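Local coordinates for tail spike protein gp49 (Pseudomonas phage LKA1, PDB 4RU4) that probably cleaves the O-specific polysaccharide of Pseudomonas as a lyase in the phage tailspike, degrading host envelope components during virus entry, at residues B[283-297]-B[313-327]. Residues are numbered along the deposited sequence; the frame is centred on the assembly and turned at random.
With EDO (1,2-ethanediol), chain T.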
ATOM      1  N   ALA B 283       2.726   5.983 -13.561  1.00  5.03           N
ATOM      2  CA  ALA B 283       1.630   6.958 -13.468  1.00  5.00           C
ATOM      3  C   ALA B 283       1.186   7.074 -12.023  1.00  7.43           C
ATOM      4  O   ALA B 283       1.079   6.078 -11.320  1.00  6.89           O
ATOM      5  CB  ALA B 283       0.446   6.510 -14.328  1.00  6.73           C
ATOM      6  N   ASP B 284       0.880   8.293 -11.583  1.00  6.22           N
ATOM      7  CA  ASP B 284       0.608   8.515 -10.184  1.00  6.49           C
ATOM      8  C   ASP B 284      -0.463   9.584 -10.054  1.00  9.67           C
ATOM      9  O   ASP B 284      -0.353  10.681 -10.652  1.00  7.14           O
ATOM     10  CB  ASP B 284       1.872   8.965  -9.436  1.00 10.95           C
ATOM     11  CG  ASP B 284       1.742   8.820  -7.929  1.00 22.07           C
ATOM     12  OD1 ASP B 284       0.708   9.203  -7.368  1.00 19.57           O
ATOM     13  OD2 ASP B 284       2.680   8.295  -7.284  1.00 35.57           O
ATOM     14  N   ASN B 285      -1.479   9.241  -9.271  1.00  7.67           N
ATOM     15  CA  ASN B 285      -2.550  10.178  -8.952  1.00  7.94           C
ATOM     16  C   ASN B 285      -3.263  10.684 -10.202  1.00  8.48           C
ATOM     17  O   ASN B 285      -3.555  11.876 -10.308  1.00 11.46           O
ATOM     18  CB  ASN B 285      -2.007  11.364  -8.170  1.00  9.88           C
ATOM     19  CG  ASN B 285      -3.095  12.073  -7.402  1.00 17.51           C
ATOM     20  OD1 ASN B 285      -4.093  11.453  -7.018  1.00 17.84           O
ATOM     21  ND2 ASN B 285      -2.934  13.371  -7.193  1.00 22.50           N
ATOM     22  N   CYS B 286      -3.533   9.784 -11.147  1.00  8.90           N
ATOM     23  CA  CYS B 286      -4.241  10.151 -12.372  1.00  8.52           C
ATOM     24  C   CYS B 286      -5.659   9.598 -12.409  1.00 11.23           C
ATOM     25  O   CYS B 286      -5.907   8.481 -11.915  1.00  5.74           O
ATOM     26  CB  CYS B 286      -3.494   9.627 -13.600  1.00  6.62           C
ATOM     27  SG  CYS B 286      -1.890  10.434 -13.883  1.00  7.73           S
ATOM     28  N   LYS B 287      -6.572  10.362 -13.019  1.00  9.12           N
ATOM     29  CA  LYS B 287      -7.935   9.880 -13.301  1.00  5.03           C
ATOM     30  C   LYS B 287      -8.004   9.617 -14.790  1.00  8.94           C
ATOM     31  O   LYS B 287      -7.708  10.514 -15.598  1.00 10.71           O
ATOM     32  CB  LYS B 287      -8.996  10.919 -12.868  1.00  5.03           C
ATOM     33  CG  LYS B 287     -10.459  10.492 -13.146  1.00  5.43           C
ATOM     34  CD  LYS B 287     -11.477  11.370 -12.362  1.00  5.06           C
ATOM     35  CE  LYS B 287     -12.935  11.036 -12.786  1.00  9.29           C
ATOM     36  NZ  LYS B 287     -13.222  11.630 -14.130  1.00  7.35           N
ATOM     37  N   VAL B 288      -8.320   8.376 -15.174  1.00  5.19           N
ATOM     38  CA  VAL B 288      -8.175   7.979 -16.559  1.00  6.49           C
ATOM     39  C   VAL B 288      -9.402   7.201 -17.063  1.00  5.37           C
ATOM     40  O   VAL B 288      -9.944   6.321 -16.355  1.00  8.85           O
ATOM     41  CB  VAL B 288      -6.889   7.125 -16.759  1.00  7.39           C
ATOM     42  CG1 VAL B 288      -6.644   6.862 -18.240  1.00  6.84           C
ATOM     43  CG2 VAL B 288      -5.657   7.798 -16.109  1.00  5.23           C
ATOM     44  N   TYR B 289      -9.855   7.550 -18.263  1.00  8.34           N
ATOM     45  CA  TYR B 289     -10.851   6.763 -18.997  1.00  6.22           C
ATOM     46  C   TYR B 289     -10.318   6.466 -20.389  1.00  6.51           C
ATOM     47  O   TYR B 289      -9.739   7.341 -21.016  1.00  6.36           O
ATOM     48  CB  TYR B 289     -12.197   7.508 -19.166  1.00  6.52           C
ATOM     49  CG  TYR B 289     -13.101   6.764 -20.114  1.00  6.64           C
ATOM     50  CD1 TYR B 289     -13.847   5.658 -19.686  1.00  5.73           C
ATOM     51  CD2 TYR B 289     -13.148   7.106 -21.472  1.00  8.24           C
ATOM     52  CE1 TYR B 289     -14.649   4.958 -20.565  1.00  6.11           C
ATOM     53  CE2 TYR B 289     -13.931   6.397 -22.361  1.00  6.02           C
ATOM     54  CZ  TYR B 289     -14.668   5.318 -21.907  1.00  7.76           C
ATOM     55  OH  TYR B 289     -15.455   4.633 -22.815  1.00  8.82           O
ATOM     56  N   ALA B 290     -10.529   5.249 -20.877  1.00  5.78           N
ATOM     57  CA  ALA B 290     -10.371   4.965 -22.309  1.00  5.93           C
ATOM     58  C   ALA B 290     -11.338   3.848 -22.672  1.00  5.99           C
ATOM     59  O   ALA B 290     -11.663   3.037 -21.824  1.00  7.00           O
ATOM     60  CB  ALA B 290      -8.941   4.579 -22.653  1.00  6.90           C
ATOM     61  N   ARG B 291     -11.812   3.822 -23.916  1.00  8.86           N
ATOM     62  CA  ARG B 291     -12.773   2.813 -24.338  1.00  9.03           C
ATOM     63  C   ARG B 291     -12.246   1.421 -24.006  1.00  8.62           C
ATOM     64  O   ARG B 291     -12.958   0.642 -23.409  1.00  8.76           O
ATOM     65  CB  ARG B 291     -13.103   2.921 -25.840  1.00  6.42           C
ATOM     66  CG  ARG B 291     -14.241   1.988 -26.259  1.00 10.67           C
ATOM     67  CD  ARG B 291     -14.529   2.010 -27.772  1.00 13.51           C
ATOM     68  NE  ARG B 291     -13.434   1.396 -28.531  1.00 16.75           N
ATOM     69  CZ  ARG B 291     -13.328   0.096 -28.817  1.00 18.56           C
ATOM     70  NH1 ARG B 291     -14.262  -0.778 -28.418  1.00 15.33           N
ATOM     71  NH2 ARG B 291     -12.274  -0.331 -29.507  1.00 17.26           N
ATOM     72  N   ARG B 292     -10.992   1.125 -24.349  1.00  6.20           N
ATOM     73  CA  ARG B 292     -10.466  -0.227 -24.091  1.00 11.90           C
ATOM     74  C   ARG B 292      -9.601  -0.363 -22.821  1.00 10.19           C
ATOM     75  O   ARG B 292     -10.017  -1.007 -21.856  1.00  9.07           O
ATOM     76  CB  ARG B 292      -9.747  -0.794 -25.313  1.00 10.98           C
ATOM     77  CG  ARG B 292     -10.761  -1.209 -26.403  1.00 13.87           C
ATOM     78  CD  ARG B 292     -10.117  -1.909 -27.568  1.00 14.99           C
ATOM     79  NE  ARG B 292      -9.660  -3.255 -27.231  1.00 15.65           N
ATOM     80  CZ  ARG B 292      -8.392  -3.582 -26.983  1.00 19.93           C
ATOM     81  NH1 ARG B 292      -7.406  -2.650 -26.997  1.00 16.09           N
ATOM     82  NH2 ARG B 292      -8.111  -4.860 -26.702  1.00 23.32           N
ATOM     83  N   HIS B 293      -8.417   0.244 -22.817  1.00  6.00           N
ATOM     84  CA  HIS B 293      -7.529   0.128 -21.667  1.00  6.83           C
ATOM     85  C   HIS B 293      -7.176   1.501 -21.144  1.00  7.97           C
ATOM     86  O   HIS B 293      -6.526   2.256 -21.835  1.00  8.03           O
ATOM     87  CB  HIS B 293      -6.234  -0.547 -22.067  1.00  6.60           C
ATOM     88  CG  HIS B 293      -6.424  -1.894 -22.685  1.00 10.44           C
ATOM     89  ND1 HIS B 293      -7.381  -2.788 -22.244  1.00 10.31           N
ATOM     90  CD2 HIS B 293      -5.788  -2.492 -23.720  1.00  8.79           C
ATOM     91  CE1 HIS B 293      -7.299  -3.894 -22.963  1.00 10.27           C
ATOM     92  NE2 HIS B 293      -6.354  -3.731 -23.876  1.00 11.01           N
ATOM     93  N   ALA B 294      -7.601   1.820 -19.932  1.00  5.65           N
ATOM     94  CA  ALA B 294      -7.314   3.141 -19.371  1.00  7.78           C
ATOM     95  C   ALA B 294      -5.806   3.357 -19.298  1.00  6.85           C
ATOM     96  O   ALA B 294      -5.291   4.396 -19.693  1.00  7.08           O
ATOM     97  CB  ALA B 294      -7.946   3.285 -17.969  1.00  8.07           C
ATOM     98  N   ILE B 295      -5.105   2.395 -18.720  1.00  6.50           N
ATOM     99  CA  ILE B 295      -3.652   2.397 -18.750  1.00  7.52           C
ATOM    100  C   ILE B 295      -3.239   1.058 -19.338  1.00  8.63           C
ATOM    101  O   ILE B 295      -3.882   0.017 -19.076  1.00  5.78           O
ATOM    102  CB  ILE B 295      -3.036   2.617 -17.346  1.00  8.04           C
ATOM    103  CG1 ILE B 295      -3.466   3.986 -16.785  1.00  6.75           C
ATOM    104  CG2 ILE B 295      -1.506   2.472 -17.384  1.00  6.13           C
ATOM    105  CD1 ILE B 295      -2.807   4.331 -15.413  1.00  5.17           C
ATOM    106  N   ALA B 296      -2.187   1.077 -20.155  1.00  5.68           N
ATOM    107  CA  ALA B 296      -1.700  -0.138 -20.784  1.00  7.62           C
ATOM    108  C   ALA B 296      -0.190  -0.098 -20.842  1.00  7.34           C
ATOM    109  O   ALA B 296       0.415   0.957 -20.646  1.00  6.54           O
ATOM    110  CB  ALA B 296      -2.259  -0.262 -22.182  1.00  6.89           C
ATOM    111  N   THR B 297       0.420  -1.251 -21.099  1.00  7.47           N
ATOM    112  CA  THR B 297       1.821  -1.289 -21.452  1.00  7.47           C
ATOM    113  C   THR B 297       1.944  -2.192 -22.680  1.00 10.57           C
ATOM    114  O   THR B 297       1.095  -3.065 -22.906  1.00 11.59           O
ATOM    115  CB  THR B 297       2.707  -1.828 -20.273  1.00  9.13           C
ATOM    116  OG1 THR B 297       2.398  -3.209 -20.024  1.00  7.67           O
ATOM    117  CG2 THR B 297       2.457  -1.020 -18.989  1.00 10.23           C
ATOM    118  N   MET B 313       2.010   1.730 -11.612  1.00  4.93           N
ATOM    119  CA  MET B 313       0.832   2.581 -11.649  1.00  4.91           C
ATOM    120  C   MET B 313       0.293   2.679 -10.222  1.00 10.14           C
ATOM    121  O   MET B 313      -0.042   1.662  -9.612  1.00 13.83           O
ATOM    122  CB  MET B 313      -0.246   1.983 -12.558  1.00  8.45           C
ATOM    123  CG  MET B 313       0.269   1.339 -13.841  1.00 16.64           C
ATOM    124  SD  MET B 313       1.371   2.398 -14.817  1.00 10.33           S
ATOM    125  CE  MET B 313       1.705   1.260 -16.152  1.00  8.26           C
ATOM    126  N   ARG B 314       0.176   3.897  -9.693  1.00  7.44           N
ATOM    127  CA  ARG B 314      -0.160   4.061  -8.284  1.00  4.65           C
ATOM    128  C   ARG B 314      -1.194   5.141  -8.088  1.00  4.62           C
ATOM    129  O   ARG B 314      -1.129   6.181  -8.753  1.00  7.62           O
ATOM    130  CB  ARG B 314       1.089   4.449  -7.498  1.00  8.37           C
ATOM    131  CG  ARG B 314       2.172   3.354  -7.518  1.00 11.35           C
ATOM    132  CD  ARG B 314       3.325   3.666  -6.584  1.00 15.96           C
ATOM    133  NE  ARG B 314       4.201   2.506  -6.436  1.00 18.09           N
ATOM    134  CZ  ARG B 314       5.484   2.486  -6.769  1.00 20.11           C
ATOM    135  NH1 ARG B 314       6.061   3.563  -7.270  1.00 14.66           N
ATOM    136  NH2 ARG B 314       6.188   1.376  -6.588  1.00 26.24           N
ATOM    137  N   ASN B 315      -2.122   4.905  -7.166  1.00  4.57           N
ATOM    138  CA  ASN B 315      -3.021   5.977  -6.701  1.00  4.99           C
ATOM    139  C   ASN B 315      -3.899   6.570  -7.824  1.00  7.72           C
ATOM    140  O   ASN B 315      -4.195   7.769  -7.816  1.00  8.07           O
ATOM    141  CB  ASN B 315      -2.224   7.086  -5.992  1.00  7.50           C
ATOM    142  CG  ASN B 315      -1.225   6.539  -4.938  1.00 23.94           C
ATOM    143  OD1 ASN B 315      -1.506   5.571  -4.252  1.00 22.43           O
ATOM    144  ND2 ASN B 315      -0.057   7.170  -4.829  1.00 24.76           N
ATOM    145  N   CYS B 316      -4.315   5.730  -8.773  1.00  8.29           N
ATOM    146  CA  CYS B 316      -5.171   6.160  -9.889  1.00  7.82           C
ATOM    147  C   CYS B 316      -6.582   5.605  -9.799  1.00  7.93           C
ATOM    148  O   CYS B 316      -6.815   4.579  -9.153  1.00  8.64           O
ATOM    149  CB  CYS B 316      -4.583   5.700 -11.230  1.00 10.56           C
ATOM    150  SG  CYS B 316      -2.947   6.395 -11.631  1.00 11.22           S
ATOM    151  N   THR B 317      -7.520   6.277 -10.454  1.00  4.81           N
ATOM    152  CA  THR B 317      -8.855   5.718 -10.710  1.00  5.24           C
ATOM    153  C   THR B 317      -8.976   5.529 -12.221  1.00  6.63           C
ATOM    154  O   THR B 317      -8.730   6.475 -13.002  1.00  7.09           O
ATOM    155  CB  THR B 317     -10.003   6.645 -10.200  1.00  8.16           C
ATOM    156  OG1 THR B 317     -10.002   6.639  -8.772  1.00  9.49           O
ATOM    157  CG2 THR B 317     -11.381   6.127 -10.660  1.00  8.60           C
ATOM    158  N   LEU B 318      -9.320   4.315 -12.629  1.00  5.00           N
ATOM    159  CA  LEU B 318      -9.350   3.943 -14.032  1.00  7.20           C
ATOM    160  C   LEU B 318     -10.754   3.437 -14.388  1.00  5.16           C
ATOM    161  O   LEU B 318     -11.365   2.682 -13.606  1.00  9.13           O
ATOM    162  CB  LEU B 318      -8.314   2.829 -14.325  1.00  6.56           C
ATOM    163  CG  LEU B 318      -6.886   3.043 -13.772  1.00 10.71           C
ATOM    164  CD1 LEU B 318      -5.991   1.862 -14.235  1.00 15.66           C
ATOM    165  CD2 LEU B 318      -6.310   4.339 -14.265  1.00 14.56           C
ATOM    166  N   ARG B 319     -11.240   3.847 -15.549  1.00  5.27           N
ATOM    167  CA  ARG B 319     -12.517   3.380 -16.117  1.00  5.35           C
ATOM    168  C   ARG B 319     -12.357   3.077 -17.600  1.00  7.65           C
ATOM    169  O   ARG B 319     -11.534   3.700 -18.288  1.00  7.63           O
ATOM    170  CB  ARG B 319     -13.611   4.439 -15.948  1.00  5.36           C
ATOM    171  CG  ARG B 319     -14.001   4.737 -14.491  1.00  5.25           C
ATOM    172  CD  ARG B 319     -15.013   5.929 -14.437  1.00  8.90           C
ATOM    173  NE  ARG B 319     -15.578   6.107 -13.091  1.00  6.99           N
ATOM    174  CZ  ARG B 319     -15.045   6.870 -12.138  1.00  6.80           C
ATOM    175  NH1 ARG B 319     -13.906   7.535 -12.349  1.00  5.88           N
ATOM    176  NH2 ARG B 319     -15.642   6.958 -10.949  1.00  5.61           N
ATOM    177  N   ASN B 320     -13.120   2.097 -18.088  1.00  6.52           N
ATOM    178  CA  ASN B 320     -13.168   1.815 -19.510  1.00  8.07           C
ATOM    179  C   ASN B 320     -14.622   1.643 -19.963  1.00  6.03           C
ATOM    180  O   ASN B 320     -15.546   1.808 -19.164  1.00  7.17           O
ATOM    181  CB  ASN B 320     -12.256   0.623 -19.914  1.00  5.73           C
ATOM    182  CG  ASN B 320     -12.896  -0.759 -19.647  1.00  5.72           C
ATOM    183  OD1 ASN B 320     -13.858  -0.889 -18.875  1.00  7.45           O
ATOM    184  ND2 ASN B 320     -12.355  -1.794 -20.297  1.00  5.79           N
ATOM    185  N   ASP B 321     -14.814   1.345 -21.244  1.00  7.66           N
ATOM    186  CA  ASP B 321     -16.132   1.045 -21.781  1.00  7.60           C
ATOM    187  C   ASP B 321     -16.396  -0.428 -21.485  1.00 10.37           C
ATOM    188  O   ASP B 321     -15.777  -1.317 -22.080  1.00  8.77           O
ATOM    189  CB  ASP B 321     -16.108   1.274 -23.303  1.00  9.71           C
ATOM    190  CG  ASP B 321     -17.442   0.960 -23.983  1.00 10.97           C
ATOM    191  OD1 ASP B 321     -18.356   0.417 -23.337  1.00 10.14           O
ATOM    192  OD2 ASP B 321     -17.575   1.256 -25.193  1.00  8.46           O
ATOM    193  N   ILE B 322     -17.311  -0.703 -20.566  1.00  7.90           N
ATOM    194  CA  ILE B 322     -17.568  -2.094 -20.209  1.00  7.75           C
ATOM    195  C   ILE B 322     -18.037  -2.927 -21.414  1.00  8.30           C
ATOM    196  O   ILE B 322     -17.775  -4.123 -21.498  1.00  9.74           O
ATOM    197  CB  ILE B 322     -18.585  -2.177 -19.036  1.00 15.26           C
ATOM    198  CG1 ILE B 322     -18.562  -3.581 -18.414  1.00 19.27           C
ATOM    199  CG2 ILE B 322     -19.970  -1.766 -19.515  1.00 17.25           C
ATOM    200  CD1 ILE B 322     -19.138  -3.648 -17.011  1.00 21.64           C
ATOM    201  N   THR B 323     -18.722  -2.303 -22.360  1.00  8.47           N
ATOM    202  CA  THR B 323     -19.193  -3.039 -23.527  1.00  8.73           C
ATOM    203  C   THR B 323     -18.060  -3.403 -24.478  1.00 11.01           C
ATOM    204  O   THR B 323     -18.281  -4.139 -25.415  1.00 10.38           O
ATOM    205  CB  THR B 323     -20.304  -2.277 -24.329  1.00 15.25           C
ATOM    206  OG1 THR B 323     -19.734  -1.139 -24.999  1.00 11.97           O
ATOM    207  CG2 THR B 323     -21.398  -1.830 -23.401  1.00 15.97           C
ATOM    208  N   SER B 324     -16.847  -2.912 -24.233  1.00  8.77           N
ATOM    209  CA  SER B 324     -15.704  -3.326 -25.043  1.00 10.04           C
ATOM    210  C   SER B 324     -15.347  -4.802 -24.818  1.00  9.74           C
ATOM    211  O   SER B 324     -14.701  -5.425 -25.659  1.00  8.55           O
ATOM    212  CB  SER B 324     -14.469  -2.470 -24.729  1.00  8.92           C
ATOM    213  OG  SER B 324     -14.012  -2.768 -23.432  1.00 10.13           O
ATOM    214  N   GLY B 325     -15.761  -5.337 -23.672  1.00  8.65           N
ATOM    215  CA  GLY B 325     -15.510  -6.719 -23.327  1.00 12.61           C
ATOM    216  C   GLY B 325     -14.082  -6.993 -22.865  1.00 14.12           C
ATOM    217  O   GLY B 325     -13.731  -8.144 -22.638  1.00 17.59           O
ATOM    218  N   THR B 326     -13.263  -5.954 -22.700  1.00  8.64           N
ATOM    219  CA  THR B 326     -11.872  -6.179 -22.289  1.00  6.06           C
ATOM    220  C   THR B 326     -11.556  -5.595 -20.901  1.00  5.89           C
ATOM    221  O   THR B 326     -12.353  -4.857 -20.327  1.00  6.69           O
ATOM    222  CB  THR B 326     -10.873  -5.670 -23.365  1.00  6.17           C
ATOM    223  OG1 THR B 326      -9.553  -6.133 -23.073  1.00  7.90           O
ATOM    224  CG2 THR B 326     -10.873  -4.134 -23.470  1.00  6.16           C
ATOM    225  N   HIS B 327     -10.380  -5.927 -20.376  1.00  5.83           N
ATOM    226  CA  HIS B 327      -9.965  -5.432 -19.086  1.00  5.68           C
ATOM    227  C   HIS B 327      -9.584  -3.967 -19.181  1.00  9.85           C
ATOM    228  O   HIS B 327      -9.013  -3.511 -20.195  1.00  8.74           O
ATOM    229  CB  HIS B 327      -8.759  -6.246 -18.596  1.00  5.64           C
ATOM    230  CG  HIS B 327      -7.639  -6.306 -19.590  1.00 11.22           C
ATOM    231  ND1 HIS B 327      -7.548  -7.287 -20.555  1.00 13.44           N
ATOM    232  CD2 HIS B 327      -6.573  -5.494 -19.778  1.00  8.88           C
ATOM    233  CE1 HIS B 327      -6.468  -7.083 -21.289  1.00 11.76           C
ATOM    234  NE2 HIS B 327      -5.850  -6.006 -20.829  1.00 10.87           N
TER
HETATM  235  C1  EDO T 802     -10.629  11.474 -16.797  1.00 14.48           C
HETATM  236  O1  EDO T 802     -11.267  12.509 -16.030  1.00 18.32           O
HETATM  237  C2  EDO T 802     -11.698  10.617 -17.453  1.00 11.84           C
HETATM  238  O2  EDO T 802     -12.534   9.951 -16.496  1.00 11.53           O
HETATM  239  O   HOH W   1       4.523   6.407  -8.164  1.00 38.60           O
HETATM  240  O   HOH W   2     -12.139   7.650 -14.758  1.00 10.17           O
HETATM  241  O   HOH W   3     -16.805  -0.531 -27.069  1.00 18.00           O
HETATM  242  O   HOH W   4     -12.416  -4.568 -27.275  1.00 21.40           O
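Two successive coils of the right-handed parallel beta-helix expected of this pectin lyase-like domain stack in register here, 283-297 on 313-327, pairing Ala283 with Met313 and Val288 with Leu318. Strands 287-290 and 317-320 run 12° from parallel; Val288 N donates to Thr317 O (2.9 Å) and Val288 O accepts from Arg319 N. Between the strand pairs both coils turn at an asparagine with positive phi, Asn285 and Asn315, and each cysteine that follows sends its sulfur inward: Cys286 N donates to Cys316 SG at 3.5 Å. In the interior, Leu318 CD2 lies against Val288 CB and Ile295 CD1, while Met313, bent at chi2 (-52°), brings CE to Ile295 CG2 (3.6 Å) and Thr297 CG2.

At the far corner polar groups take over. The Asn320 amide, through ND2, bridges Arg292 O of the first coil (2.9 Å), nearly in its own plane, and Thr326 O further along its own. His293 ND1 gives its N-H to His327 O at 2.7 Å, close to the ring plane, and the two imidazoles form an offset stack, centroids 4.4 Å apart, with His293 CE1 over one face of His327. Asp330 accepts from His327 NE2. On the outer face, Lys287 NZ pairs with Glu172 of a second subunit and also binds an ethanediol, probably from the crystallisation liquor; the extended Arg319 reaches Asp280 of that subunit.

The chemistry thus changes along the coil: sulfur and aliphatic contacts inside, amide and imidazole bonds fixing the corner, and outward charges joining neighbouring subunits.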